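Local structure of fucoxanthin chlorophyll a/c-binding protein Lhcq10 (6L4U) at residues 41-44 with 45-49; 148-151 with 152-156. The protein binds chlorophyll a, chlorophyll c1 and a fucoxanthin-type carotenoid, and probably harvests light as a peripheral antenna subunit of a diatom photosystem. One frame throughout, in Å; residues are numbered along the deposited sequence.

How the contacts relate
Contact 1 (41-44 with 45-49) comes first along the chain, at the start of the short helix 42-51; contact 2 (148-151 with 152-156) follows about a hundred residues later, at the end of helix 137-153. Their centres lie 25 Å apart and their nearest atoms about 13 Å, so they do not touch. Each is a turn-to-turn contact within a single helix. Contact 1 packs apolar side chains on a chlorophyll a, whereas contact 2 lies among a chlorophyll c1 and chlorophyll a molecules and supplies two magnesium ligands, Glu152 to chlorophyll c1 and Glu148 to a chlorophyll a: two distinct ways in which this antenna fold holds chlorophyll.

Contact 1: 41-44 with 45-49; sequences KDDL and IAIAE. With CLA (chlorophyll a), chain B.
Asp43 and Ile47, one helical turn apart, are brought together by their first torsions: chi1 of 169° swings the carboxylate of Asp43 away from its own amide nitrogen and beside the carbonyl carbon, while Ile47 places CG1 beside its own N and CG2 anti to it. The two side chains therefore cross at a slant, with Asp43 OD2 3.9 Å from Ile47 CG1, a van der Waals approach rather than a polar one. Ile47 CG2, the other branch, turns to the pigment and lies 4.0 Å from the chlorophyll methyl CED. Leu44 presents its branch point to the methyl ester of the same pigment: Leu44 CG is 3.4 Å from the chlorophyll oxygen O1D, and CD1 reaches the CED methyl. Ala48 CB comes 3.5 Å from the ring ketone oxygen OBD, so apolar side chains pack against the polar ester and ketone rim of the ring. In the backbone, Ala48 N donates to Leu44 O at 3.2 Å with an N-H...O angle of 164°, an i to i+4 bond; that spacing puts both residues on the pigment side of the helix. The bonds from Ile45 N to Lys41 O and from Ile47 N to Asp43 O are weak by comparison. Tyr58 N hydrogen-bonds the same chlorophyll. This first part of helix 42-51 lies against helix 73-102, where Leu44 touches Ile77 and Arg81 and Ile47 also touches Arg81.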
ATOM      1  N   LYS Z  41     -37.631 -12.794 -93.883  1.00 73.08           N
ATOM      2  CA  LYS Z  41     -37.436 -14.233 -94.023  1.00 73.08           C
ATOM      3  C   LYS Z  41     -38.366 -14.786 -95.090  1.00 73.08           C
ATOM      4  O   LYS Z  41     -37.949 -15.565 -95.947  1.00 73.08           O
ATOM      5  CB  LYS Z  41     -37.649 -14.933 -92.671  1.00 73.08           C
ATOM      6  CG  LYS Z  41     -37.434 -16.448 -92.664  1.00 73.08           C
ATOM      7  CD  LYS Z  41     -36.096 -16.790 -93.279  1.00 73.08           C
ATOM      8  CE  LYS Z  41     -35.780 -18.275 -93.336  1.00 73.08           C
ATOM      9  NZ  LYS Z  41     -34.438 -18.662 -92.884  1.00 73.08           N
ATOM     10  N   ASP Z  42     -39.632 -14.369 -95.037  1.00 72.61           N
ATOM     11  CA  ASP Z  42     -40.559 -14.712 -96.106  1.00 72.61           C
ATOM     12  C   ASP Z  42     -40.202 -14.001 -97.403  1.00 72.61           C
ATOM     13  O   ASP Z  42     -40.489 -14.522 -98.489  1.00 72.61           O
ATOM     14  CB  ASP Z  42     -41.995 -14.396 -95.682  1.00 72.61           C
ATOM     15  CG  ASP Z  42     -42.163 -12.966 -95.190  1.00 72.61           C
ATOM     16  OD1 ASP Z  42     -41.150 -12.245 -95.052  1.00 72.61           O
ATOM     17  OD2 ASP Z  42     -43.319 -12.560 -94.942  1.00 72.61           O
ATOM     18  N   ASP Z  43     -39.547 -12.839 -97.322  1.00 69.53           N
ATOM     19  CA  ASP Z  43     -39.274 -12.145 -98.567  1.00 69.53           C
ATOM     20  C   ASP Z  43     -37.890 -12.562 -99.068  1.00 69.53           C
ATOM     21  O   ASP Z  43     -37.640 -12.544-100.278  1.00 69.53           O
ATOM     22  CB  ASP Z  43     -39.498 -10.629 -98.346  1.00 69.53           C
ATOM     23  CG  ASP Z  43     -39.003  -9.742 -99.476  1.00 69.53           C
ATOM     24  OD1 ASP Z  43     -38.575  -8.595 -99.235  1.00 69.53           O
ATOM     25  OD2 ASP Z  43     -39.129 -10.181-100.638  1.00 69.53           O
ATOM     26  N   LEU Z  44     -37.030 -13.062 -98.165  1.00 70.90           N
ATOM     27  CA  LEU Z  44     -35.719 -13.574 -98.564  1.00 70.90           C
ATOM     28  C   LEU Z  44     -35.833 -14.848 -99.393  1.00 70.90           C
ATOM     29  O   LEU Z  44     -35.023 -15.067-100.304  1.00 70.90           O
ATOM     30  CB  LEU Z  44     -34.848 -13.829 -97.331  1.00 70.90           C
ATOM     31  CG  LEU Z  44     -33.374 -14.118 -97.625  1.00 70.90           C
ATOM     32  CD1 LEU Z  44     -32.715 -12.882 -98.192  1.00 70.90           C
ATOM     33  CD2 LEU Z  44     -32.624 -14.615 -96.409  1.00 70.90           C
ATOM     34  N   ILE Z  45     -36.822 -15.696 -99.095  1.00 70.56           N
ATOM     35  CA  ILE Z  45     -37.069 -16.855 -99.944  1.00 70.56           C
ATOM     36  C   ILE Z  45     -37.619 -16.413-101.298  1.00 70.56           C
ATOM     37  O   ILE Z  45     -37.253 -16.963-102.345  1.00 70.56           O
ATOM     38  CB  ILE Z  45     -37.998 -17.881 -99.255  1.00 70.56           C
ATOM     39  CG1 ILE Z  45     -37.388 -18.445 -97.972  1.00 70.56           C
ATOM     40  CG2 ILE Z  45     -38.327 -19.058-100.139  1.00 70.56           C
ATOM     41  CD1 ILE Z  45     -38.388 -18.787 -96.910  1.00 70.56           C
ATOM     42  N   ALA Z  46     -38.464 -15.378-101.303  1.00 67.11           N
ATOM     43  CA  ALA Z  46     -39.032 -14.878-102.551  1.00 67.11           C
ATOM     44  C   ALA Z  46     -38.001 -14.166-103.413  1.00 67.11           C
ATOM     45  O   ALA Z  46     -38.195 -14.053-104.627  1.00 67.11           O
ATOM     46  CB  ALA Z  46     -40.200 -13.937-102.256  1.00 67.11           C
ATOM     47  N   ILE Z  47     -36.904 -13.705-102.820  1.00 67.76           N
ATOM     48  CA  ILE Z  47     -35.886 -13.021-103.598  1.00 67.76           C
ATOM     49  C   ILE Z  47     -35.008 -14.066-104.282  1.00 67.76           C
ATOM     50  O   ILE Z  47     -34.752 -14.009-105.489  1.00 67.76           O
ATOM     51  CB  ILE Z  47     -35.058 -12.127-102.662  1.00 67.76           C
ATOM     52  CG1 ILE Z  47     -35.707 -10.767-102.517  1.00 67.76           C
ATOM     53  CG2 ILE Z  47     -33.726 -11.761-103.341  1.00 67.76           C
ATOM     54  CD1 ILE Z  47     -35.178 -10.014-101.326  1.00 67.76           C
ATOM     55  N   ALA Z  48     -34.585 -15.078-103.516  1.00 71.51           N
ATOM     56  CA  ALA Z  48     -33.680 -16.113-103.998  1.00 71.51           C
ATOM     57  C   ALA Z  48     -34.347 -17.089-104.955  1.00 71.51           C
ATOM     58  O   ALA Z  48     -33.645 -17.863-105.615  1.00 71.51           O
ATOM     59  CB  ALA Z  48     -33.083 -16.868-102.810  1.00 71.51           C
ATOM     60  N   GLU Z  49     -35.672 -17.061-105.057  1.00 73.02           N
ATOM     61  CA  GLU Z  49     -36.361 -17.934-105.992  1.00 73.02           C
ATOM     62  C   GLU Z  49     -36.263 -17.334-107.390  1.00 73.02           C
ATOM     63  O   GLU Z  49     -36.194 -18.045-108.398  1.00 73.02           O
ATOM     64  CB  GLU Z  49     -37.807 -18.041-105.532  1.00 73.02           C
ATOM     65  CG  GLU Z  49     -38.100 -19.310-104.793  1.00 73.02           C
ATOM     66  CD  GLU Z  49     -39.523 -19.401-104.301  1.00 73.02           C
ATOM     67  OE1 GLU Z  49     -40.342 -18.545-104.689  1.00 73.02           O
ATOM     68  OE2 GLU Z  49     -39.822 -20.329-103.520  1.00 73.02           O
TER
HETATM   69 MG   CLA B 302     -25.031 -15.396-100.208  1.00 83.37          MG
HETATM   70  CHA CLA B 302     -28.217 -16.671 -99.758  1.00 83.37           C
HETATM   71  CHB CLA B 302     -25.410 -13.679 -97.328  1.00 83.37           C
HETATM   72  CHC CLA B 302     -21.794 -14.458-100.514  1.00 83.37           C
HETATM   73  CHD CLA B 302     -24.627 -17.713-103.059  1.00 83.37           C
HETATM   74  NA  CLA B 302     -26.515 -15.227 -98.773  1.00 83.37           N
HETATM   75  C1A CLA B 302     -27.702 -15.706 -98.731  1.00 83.37           C
HETATM   76  C2A CLA B 302     -28.551 -15.285 -97.554  1.00 83.37           C
HETATM   77  C3A CLA B 302     -27.646 -14.298 -96.854  1.00 83.37           C
HETATM   78  C4A CLA B 302     -26.441 -14.413 -97.720  1.00 83.37           C
HETATM   79  CMA CLA B 302     -28.216 -12.903 -97.054  1.00 83.37           C
HETATM   80  CAA CLA B 302     -28.815 -16.436 -96.555  1.00 83.37           C
HETATM   81  CBA CLA B 302     -27.653 -16.939 -95.681  1.00 83.37           C
HETATM   82  CGA CLA B 302     -26.643 -17.763 -96.452  1.00 83.37           C
HETATM   83  O1A CLA B 302     -26.933 -18.849 -96.916  1.00 83.37           O
HETATM   84  O2A CLA B 302     -25.310 -17.252 -96.711  1.00 83.37           O
HETATM   85  NB  CLA B 302     -23.784 -14.260 -99.062  1.00 83.37           N
HETATM   86  C1B CLA B 302     -24.103 -13.571 -97.973  1.00 83.37           C
HETATM   87  C2B CLA B 302     -23.051 -12.668 -97.450  1.00 83.37           C
HETATM   88  C3B CLA B 302     -21.964 -12.904 -98.421  1.00 83.37           C
HETATM   89  C4B CLA B 302     -22.530 -13.912 -99.362  1.00 83.37           C
HETATM   90  CMB CLA B 302     -23.082 -11.755 -96.257  1.00 83.37           C
HETATM   91  CAB CLA B 302     -20.617 -12.291 -98.439  1.00 83.37           C
HETATM   92  CBB CLA B 302     -19.554 -12.998 -98.128  1.00 83.37           C
HETATM   93  NC  CLA B 302     -23.545 -15.997-101.496  1.00 83.37           N
HETATM   94  C1C CLA B 302     -22.309 -15.457-101.474  1.00 83.37           C
HETATM   95  C2C CLA B 302     -21.408 -15.948-102.547  1.00 83.37           C
HETATM   96  C3C CLA B 302     -22.249 -16.903-103.287  1.00 83.37           C
HETATM   97  C4C CLA B 302     -23.538 -16.849-102.554  1.00 83.37           C
HETATM   98  CMC CLA B 302     -19.981 -15.580-102.831  1.00 83.37           C
HETATM   99  CAC CLA B 302     -21.877 -17.732-104.490  1.00 83.37           C
HETATM  100  CBC CLA B 302     -21.371 -19.048-103.939  1.00 83.37           C
HETATM  101  ND  CLA B 302     -26.038 -16.871-101.182  1.00 83.37           N
HETATM  102  C1D CLA B 302     -25.911 -17.683-102.359  1.00 83.37           C
HETATM  103  C2D CLA B 302     -27.131 -18.430-102.757  1.00 83.37           C
HETATM  104  C3D CLA B 302     -28.058 -17.989-101.688  1.00 83.37           C
HETATM  105  C4D CLA B 302     -27.362 -17.124-100.863  1.00 83.37           C
HETATM  106  CMD CLA B 302     -27.547 -19.377-103.846  1.00 83.37           C
HETATM  107  CAD CLA B 302     -29.435 -18.130-101.158  1.00 83.37           C
HETATM  108  OBD CLA B 302     -30.368 -18.847-101.673  1.00 83.37           O
HETATM  109  CBD CLA B 302     -29.566 -17.280 -99.960  1.00 83.37           C
HETATM  110  CGD CLA B 302     -30.558 -16.198-100.272  1.00 83.37           C
HETATM  111  O1D CLA B 302     -31.611 -16.145 -99.663  1.00 83.37           O
HETATM  112  O2D CLA B 302     -30.286 -15.190-101.281  1.00 83.37           O
HETATM  113  CED CLA B 302     -31.133 -14.042-101.361  1.00 83.37           C
HETATM  114  C1  CLA B 302     -24.198 -17.607 -95.892  1.00 83.37           C
HETATM  115  C2  CLA B 302     -23.226 -16.457 -95.971  1.00 83.37           C
HETATM  116  C3  CLA B 302     -21.982 -16.492 -95.476  1.00 83.37           C
HETATM  117  C4  CLA B 302     -21.126 -15.275 -95.644  1.00 83.37           C
HETATM  118  C5  CLA B 302     -21.461 -17.711 -94.750  1.00 83.37           C
HETATM  119  C6  CLA B 302     -20.046 -17.554 -94.201  1.00 83.37           C
HETATM  120  C7  CLA B 302     -19.257 -18.820 -94.497  1.00 83.37           C
HETATM  121  C8  CLA B 302     -17.781 -18.699 -94.144  1.00 83.37           C
HETATM  122  C9  CLA B 302     -17.020 -19.860 -94.776  1.00 83.37           C
HETATM  123  C10 CLA B 302     -17.639 -18.656 -92.625  1.00 83.37           C
HETATM  124  C11 CLA B 302     -16.216 -18.907 -92.129  1.00 83.37           C
HETATM  125  C12 CLA B 302     -15.304 -17.701 -92.311  1.00 83.37           C
HETATM  126  C13 CLA B 302     -14.691 -17.295 -90.978  1.00 83.37           C
HETATM  127  C14 CLA B 302     -15.724 -16.533 -90.158  1.00 83.37           C
HETATM  128  C15 CLA B 302     -13.431 -16.476 -91.236  1.00 83.37           C
HETATM  129  C16 CLA B 302     -12.674 -16.067 -89.976  1.00 83.37           C
HETATM  130  C17 CLA B 302     -12.636 -14.547 -89.831  1.00 83.37           C
HETATM  131  C18 CLA B 302     -11.229 -14.006 -89.610  1.00 83.37           C
HETATM  132  C19 CLA B 302     -11.251 -12.488 -89.487  1.00 83.37           C
HETATM  133  C20 CLA B 302     -10.283 -14.439 -90.722  1.00 83.37           C

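Contact 2: 148-151 with 152-156; sequences EWFS and EAAGK. With KC1 (Chlorophyll c1), chain C.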
ATOM      1  N   GLU Z 148     -19.791   4.773 -95.892  1.00 80.26           N
ATOM      2  CA  GLU Z 148     -20.212   3.769 -94.926  1.00 80.26           C
ATOM      3  C   GLU Z 148     -20.967   4.412 -93.770  1.00 80.26           C
ATOM      4  O   GLU Z 148     -21.922   3.830 -93.246  1.00 80.26           O
ATOM      5  CB  GLU Z 148     -18.996   2.999 -94.426  1.00 80.26           C
ATOM      6  CG  GLU Z 148     -18.294   2.212 -95.513  1.00 80.26           C
ATOM      7  CD  GLU Z 148     -18.859   0.821 -95.683  1.00 80.26           C
ATOM      8  OE1 GLU Z 148     -19.214   0.191 -94.666  1.00 80.26           O
ATOM      9  OE2 GLU Z 148     -18.938   0.352 -96.836  1.00 80.26           O
ATOM     10  N   TRP Z 149     -20.560   5.620 -93.373  1.00 79.46           N
ATOM     11  CA  TRP Z 149     -21.253   6.335 -92.306  1.00 79.46           C
ATOM     12  C   TRP Z 149     -22.605   6.855 -92.773  1.00 79.46           C
ATOM     13  O   TRP Z 149     -23.593   6.781 -92.034  1.00 79.46           O
ATOM     14  CB  TRP Z 149     -20.387   7.491 -91.808  1.00 79.46           C
ATOM     15  CG  TRP Z 149     -20.881   8.161 -90.566  1.00 79.46           C
ATOM     16  CD1 TRP Z 149     -20.499   7.893 -89.286  1.00 79.46           C
ATOM     17  CD2 TRP Z 149     -21.837   9.227 -90.485  1.00 79.46           C
ATOM     18  NE1 TRP Z 149     -21.158   8.719 -88.412  1.00 79.46           N
ATOM     19  CE2 TRP Z 149     -21.986   9.547 -89.123  1.00 79.46           C
ATOM     20  CE3 TRP Z 149     -22.576   9.944 -91.430  1.00 79.46           C
ATOM     21  CZ2 TRP Z 149     -22.851  10.544 -88.682  1.00 79.46           C
ATOM     22  CZ3 TRP Z 149     -23.432  10.929 -90.993  1.00 79.46           C
ATOM     23  CH2 TRP Z 149     -23.564  11.219 -89.631  1.00 79.46           C
ATOM     24  N   PHE Z 150     -22.663   7.404 -93.991  1.00 74.72           N
ATOM     25  CA  PHE Z 150     -23.893   8.030 -94.464  1.00 74.72           C
ATOM     26  C   PHE Z 150     -24.963   7.001 -94.795  1.00 74.72           C
ATOM     27  O   PHE Z 150     -26.158   7.302 -94.706  1.00 74.72           O
ATOM     28  CB  PHE Z 150     -23.610   8.902 -95.686  1.00 74.72           C
ATOM     29  CG  PHE Z 150     -24.738   9.824 -96.042  1.00 74.72           C
ATOM     30  CD1 PHE Z 150     -25.641   9.487 -97.038  1.00 74.72           C
ATOM     31  CD2 PHE Z 150     -24.904  11.024 -95.371  1.00 74.72           C
ATOM     32  CE1 PHE Z 150     -26.687  10.332 -97.359  1.00 74.72           C
ATOM     33  CE2 PHE Z 150     -25.944  11.873 -95.688  1.00 74.72           C
ATOM     34  CZ  PHE Z 150     -26.837  11.528 -96.684  1.00 74.72           C
ATOM     35  N   SER Z 151     -24.560   5.789 -95.174  1.00 71.92           N
ATOM     36  CA  SER Z 151     -25.524   4.722 -95.393  1.00 71.92           C
ATOM     37  C   SER Z 151     -26.135   4.217 -94.093  1.00 71.92           C
ATOM     38  O   SER Z 151     -27.206   3.601 -94.123  1.00 71.92           O
ATOM     39  CB  SER Z 151     -24.853   3.588 -96.166  1.00 71.92           C
ATOM     40  OG  SER Z 151     -23.879   2.939 -95.371  1.00 71.92           O
ATOM     41  N   GLU Z 152     -25.493   4.483 -92.957  1.00 74.92           N
ATOM     42  CA  GLU Z 152     -26.011   4.100 -91.652  1.00 74.92           C
ATOM     43  C   GLU Z 152     -26.866   5.186 -91.014  1.00 74.92           C
ATOM     44  O   GLU Z 152     -27.927   4.887 -90.456  1.00 74.92           O
ATOM     45  CB  GLU Z 152     -24.859   3.768 -90.710  1.00 74.92           C
ATOM     46  CG  GLU Z 152     -24.066   2.553 -91.091  1.00 74.92           C
ATOM     47  CD  GLU Z 152     -24.681   1.277 -90.580  1.00 74.92           C
ATOM     48  OE1 GLU Z 152     -25.265   1.288 -89.478  1.00 74.92           O
ATOM     49  OE2 GLU Z 152     -24.576   0.258 -91.286  1.00 74.92           O
ATOM     50  N   ALA Z 153     -26.419   6.440 -91.075  1.00 68.87           N
ATOM     51  CA  ALA Z 153     -27.079   7.508 -90.332  1.00 68.87           C
ATOM     52  C   ALA Z 153     -28.336   8.001 -91.028  1.00 68.87           C
ATOM     53  O   ALA Z 153     -29.349   8.267 -90.372  1.00 68.87           O
ATOM     54  CB  ALA Z 153     -26.119   8.678 -90.131  1.00 68.87           C
ATOM     55  N   ALA Z 154     -28.293   8.125 -92.350  1.00 64.32           N
ATOM     56  CA  ALA Z 154     -29.334   8.839 -93.074  1.00 64.32           C
ATOM     57  C   ALA Z 154     -30.582   7.992 -93.283  1.00 64.32           C
ATOM     58  O   ALA Z 154     -30.731   6.934 -92.664  1.00 64.32           O
ATOM     59  CB  ALA Z 154     -28.799   9.350 -94.408  1.00 64.32           C
ATOM     60  N   GLY Z 155     -31.428   8.438 -94.214  1.00 61.96           N
ATOM     61  CA  GLY Z 155     -32.874   8.295 -94.230  1.00 61.96           C
ATOM     62  C   GLY Z 155     -33.532   7.072 -93.644  1.00 61.96           C
ATOM     63  O   GLY Z 155     -34.394   7.249 -92.767  1.00 61.96           O
ATOM     64  N   LYS Z 156     -33.144   5.857 -94.069  1.00 65.57           N
ATOM     65  CA  LYS Z 156     -33.697   4.722 -93.356  1.00 65.57           C
ATOM     66  C   LYS Z 156     -32.779   3.516 -93.459  1.00 65.57           C
ATOM     67  O   LYS Z 156     -32.055   3.338 -94.442  1.00 65.57           O
ATOM     68  CB  LYS Z 156     -35.128   4.470 -93.809  1.00 65.57           C
ATOM     69  CG  LYS Z 156     -35.799   3.247 -93.795  1.00 65.57           C
ATOM     70  CD  LYS Z 156     -36.810   3.800 -92.758  1.00 65.57           C
ATOM     71  CE  LYS Z 156     -37.297   2.907 -91.677  1.00 65.57           C
ATOM     72  NZ  LYS Z 156     -38.569   2.511 -92.374  1.00 65.57           N
TER
HETATM   73  NB  KC1 C 311     -24.476  -0.864 -87.107  1.00 73.80           N
HETATM   74  ND  KC1 C 311     -24.708   3.173 -87.242  1.00 73.80           N
HETATM   75  C1A KC1 C 311     -27.588   1.942 -86.611  1.00 73.80           C
HETATM   76  C1B KC1 C 311     -25.393  -1.727 -86.685  1.00 73.80           C
HETATM   77  C1C KC1 C 311     -21.774   0.505 -87.572  1.00 73.80           C
HETATM   78  C1D KC1 C 311     -23.822   4.277 -87.471  1.00 73.80           C
HETATM   79  C2A KC1 C 311     -28.976   1.439 -86.226  1.00 73.80           C
HETATM   80  C2B KC1 C 311     -24.884  -3.084 -86.357  1.00 73.80           C
HETATM   81  C2C KC1 C 311     -20.365   0.970 -87.471  1.00 73.80           C
HETATM   82  C2D KC1 C 311     -24.443   5.616 -87.452  1.00 73.80           C
HETATM   83  C3A KC1 C 311     -28.771  -0.067 -86.178  1.00 73.80           C
HETATM   84  C3B KC1 C 311     -23.452  -2.947 -86.678  1.00 73.80           C
HETATM   85  C3C KC1 C 311     -20.492   2.434 -87.522  1.00 73.80           C
HETATM   86  C3D KC1 C 311     -25.845   5.239 -87.160  1.00 73.80           C
HETATM   87  C4A KC1 C 311     -27.309  -0.118 -86.477  1.00 73.80           C
HETATM   88  C4B KC1 C 311     -23.324  -1.539 -87.141  1.00 73.80           C
HETATM   89  C4C KC1 C 311     -21.954   2.626 -87.655  1.00 73.80           C
HETATM   90  C4D KC1 C 311     -25.902   3.857 -87.071  1.00 73.80           C
HETATM   91  CAA KC1 C 311     -30.192   1.766 -87.088  1.00 73.80           C
HETATM   92  CAB KC1 C 311     -22.409  -3.992 -86.571  1.00 73.80           C
HETATM   93  CAC KC1 C 311     -19.410   3.483 -87.467  1.00 73.80           C
HETATM   94  CAD KC1 C 311     -27.205   5.773 -86.948  1.00 73.80           C
HETATM   95  CBA KC1 C 311     -31.438   1.835 -86.213  1.00 73.80           C
HETATM   96  CBB KC1 C 311     -21.714  -4.389 -87.611  1.00 73.80           C
HETATM   97  CBC KC1 C 311     -19.191   3.791 -86.001  1.00 73.80           C
HETATM   98  CBD KC1 C 311     -28.114   4.643 -86.704  1.00 73.80           C
HETATM   99  CED KC1 C 311     -30.693   5.732 -84.081  1.00 73.80           C
HETATM  100  CGA KC1 C 311     -32.071   3.201 -86.314  1.00 73.80           C
HETATM  101  CGD KC1 C 311     -28.755   4.836 -85.369  1.00 73.80           C
HETATM  102  CHA KC1 C 311     -27.273   3.410 -86.770  1.00 73.80           C
HETATM  103  CHB KC1 C 311     -26.792  -1.345 -86.479  1.00 73.80           C
HETATM  104  CHC KC1 C 311     -22.050  -0.942 -87.556  1.00 73.80           C
HETATM  105  CHD KC1 C 311     -22.409   4.026 -87.730  1.00 73.80           C
HETATM  106  CMA KC1 C 311     -29.012  -0.611 -84.773  1.00 73.80           C
HETATM  107  CMB KC1 C 311     -25.593  -4.303 -85.840  1.00 73.80           C
HETATM  108  CMC KC1 C 311     -19.096   0.175 -87.330  1.00 73.80           C
HETATM  109  CMD KC1 C 311     -23.981   7.029 -87.626  1.00 73.80           C
HETATM  110  NA  KC1 C 311     -26.671   1.039 -86.688  1.00 73.80           N
HETATM  111  NC  KC1 C 311     -22.693   1.487 -87.665  1.00 73.80           N
HETATM  112  O1A KC1 C 311     -32.994   3.509 -85.576  1.00 73.80           O
HETATM  113  O1D KC1 C 311     -28.372   4.209 -84.402  1.00 73.80           O
HETATM  114  O2A KC1 C 311     -31.589   4.168 -87.287  1.00 73.80           O
HETATM  115  O2D KC1 C 311     -29.863   5.766 -85.238  1.00 73.80           O
HETATM  116  OBD KC1 C 311     -27.535   7.011 -86.965  1.00 73.80           O
HETATM  117 MG   KC1 C 311     -24.711   1.144 -87.378  1.00 73.80          MG
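The Trp149 indole carries two methyl groups over one face: Ala153 CB stands 3.8 Å from the centroid of the six-membered ring, 19° off its normal, and the chlorophyll c1 methyl CMD lies nearer the pyrrole side, 3.4 Å from Trp149 NE1. Trp149 NE1 donates a hydrogen bond to the backbone O of Glu73 of the neighbouring Lhcq11 chain. Phe150 takes a similar methyl, Ala154 CB, over one face, 3.8 Å from its ring centroid, again a CH-pi contact; Phe170 meets this ring edge-to-face. With an alanine in place of the Trp149 indole, Ala153 CB and the pigment methyl are likely to face a gap, and the Lhcq11 carbonyl would probably lose its N-H donor. Trp149 O accepts two backbone bonds, from Ala153 N almost in line with the carbonyl and from Glu152 N well above its plane. Ala154 N still donates to Phe150 O, although Ala154 is the first residue to depart from helical backbone angles. Ser151 OG donates a hydrogen bond to Glu148 O (3.0 Å). Glu152, its chain bent at chi2 (-85°), brings OE1 to 2.2 Å from the chlorophyll c1 magnesium; His157 NE2 hydrogen-bonds that same oxygen. Glu148 OE1, one turn earlier, ligates the magnesium of a chlorophyll a and is hydrogen-bonded by Lys86 NZ. Two buried carboxylates on successive turns thus serve as axial ligands, and with the metals and their basic or imidazole partners around them, both are likely to be held as carboxylates.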